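PDB 3SCY: hypothetical bacterial 6-phosphogluconolactonase from Bacteroides fragilis, which probably hydrolyses 6-phosphogluconolactone to 6-phosphogluconate as a seven-bladed beta-propeller lactonase. Local coordinates for residues R161-P164 against L169-D172. Numbering follows the deposited sequence.
Sequences RITP and LLAD
Arg-161 and Leu-170 face each other as an antiparallel hydrogen-bonded pair near the turn of the hairpin formed by strands 157-162 and 168-173. Arg-161 N donates to Leu-170 O at 2.9 Å, and Leu-170 N returns a bond to Arg-161 O at 2.8 Å; both are nearly straight. Arg-161 O also receives a CA-H...O contact from Leu-169 CA at 3.3 Å. Ile-162 and Leu-169 form the adjoining antiparallel non-hydrogen-bonded pair, with CA atoms 4.5 Å apart. On their face of the sheet, Ile-162 CG1 meets Leu-169 CD1 at 4.2 Å, a loose apolar touch. Leu-170 projects from the other face, as Arg-161 does, and its CG and CD1 each reach CG2 of Thr-163, just beyond the strand end, at 3.8 Å, the two side chains crossing at about a right angle. In Thr-163, CG2 stands anti to the carbonyl carbon (OG1 chi1 52°), which turns the methyl to Leu-170, while OG1 hydrogen-bonds to Asp-165 OD1 and Tyr-168 N within the turn. Arg-161 bends away at chi2 and chi3, and its NH1 bonds to Leu-216 O on strand 213-218 of the next blade. The hairpin joins the first two strands of a four-stranded propeller blade. Two backbone bonds thus set its register, Thr-163 ties the turn through its hydroxyl and packs through its methyl, and Arg-161 links this blade to its neighbour.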
loop_
_atom_site.group_PDB
_atom_site.type_symbol
_atom_site.label_atom_id
_atom_site.label_comp_id
_atom_site.label_asym_id
_atom_site.label_seq_id
_atom_site.Cartn_x
_atom_site.Cartn_y
_atom_site.Cartn_z
ATOM N N ARG A 161 -3.432 4.425 7.122
ATOM C CA ARG A 161 -4.479 4.914 6.228
ATOM C C ARG A 161 -5.295 6.017 6.837
ATOM O O ARG A 161 -5.707 5.914 7.987
ATOM C CB ARG A 161 -5.478 3.812 5.847
ATOM C CG ARG A 161 -4.903 2.566 5.165
ATOM C CD ARG A 161 -4.088 2.869 3.883
ATOM N NE ARG A 161 -4.716 3.839 2.985
ATOM C CZ ARG A 161 -5.679 3.556 2.116
ATOM N NH1 ARG A 161 -6.135 2.314 1.999
ATOM N NH2 ARG A 161 -6.197 4.514 1.353
ATOM N N ILE A 162 -5.588 7.059 6.049
ATOM C CA ILE A 162 -6.503 8.101 6.470
ATOM C C ILE A 162 -7.882 7.619 6.072
ATOM O O ILE A 162 -8.032 7.100 4.956
ATOM C CB ILE A 162 -6.085 9.430 5.832
ATOM C CG1 ILE A 162 -4.718 9.849 6.431
ATOM C CG2 ILE A 162 -7.171 10.529 6.078
ATOM C CD1 ILE A 162 -3.928 10.901 5.627
ATOM N N THR A 163 -8.871 7.715 6.979
ATOM C CA THR A 163 -10.222 7.225 6.732
ATOM C C THR A 163 -10.911 8.058 5.626
ATOM O O THR A 163 -10.559 9.226 5.419
ATOM C CB THR A 163 -11.039 7.147 8.029
ATOM O OG1 THR A 163 -10.950 8.413 8.664
ATOM C CG2 THR A 163 -10.507 6.056 8.975
ATOM N N PRO A 164 -11.946 7.505 4.954
ATOM C CA PRO A 164 -12.583 8.246 3.841
ATOM C C PRO A 164 -13.289 9.532 4.246
ATOM O O PRO A 164 -13.657 10.327 3.374
ATOM C CB PRO A 164 -13.606 7.254 3.281
ATOM C CG PRO A 164 -13.189 5.944 3.771
ATOM C CD PRO A 164 -12.479 6.126 5.056
ATOM N N LEU A 169 -6.788 8.304 11.399
ATOM C CA LEU A 169 -5.699 7.534 10.821
ATOM C C LEU A 169 -5.729 6.165 11.485
ATOM O O LEU A 169 -5.737 6.086 12.720
ATOM C CB LEU A 169 -4.336 8.214 10.985
ATOM C CG LEU A 169 -3.173 7.461 10.308
ATOM C CD1 LEU A 169 -2.276 8.382 9.560
ATOM C CD2 LEU A 169 -2.380 6.650 11.330
ATOM N N LEU A 170 -5.790 5.097 10.674
ATOM C CA LEU A 170 -5.784 3.716 11.156
ATOM C C LEU A 170 -4.456 3.086 10.818
ATOM O O LEU A 170 -3.989 3.208 9.676
ATOM C CB LEU A 170 -6.957 2.925 10.578
ATOM C CG LEU A 170 -8.351 3.502 10.868
ATOM C CD1 LEU A 170 -9.413 2.633 10.267
ATOM C CD2 LEU A 170 -8.635 3.593 12.381
ATOM N N ALA A 171 -3.795 2.476 11.802
ATOM C CA ALA A 171 -2.473 1.916 11.596
ATOM C C ALA A 171 -2.463 0.426 11.902
ATOM O O ALA A 171 -2.709 0.024 13.053
ATOM C CB ALA A 171 -1.474 2.658 12.472
ATOM N N ASP A 172 -2.167 -0.399 10.878
ATOM C CA ASP A 172 -2.178 -1.861 11.045
ATOM C C ASP A 172 -0.930 -2.338 11.721
ATOM O O ASP A 172 0.181 -2.021 11.265
ATOM C CB ASP A 172 -2.293 -2.557 9.676
ATOM C CG ASP A 172 -3.583 -2.333 8.930
ATOM O OD1 ASP A 172 -4.546 -1.837 9.545
ATOM O OD2 ASP A 172 -3.642 -2.696 7.721
#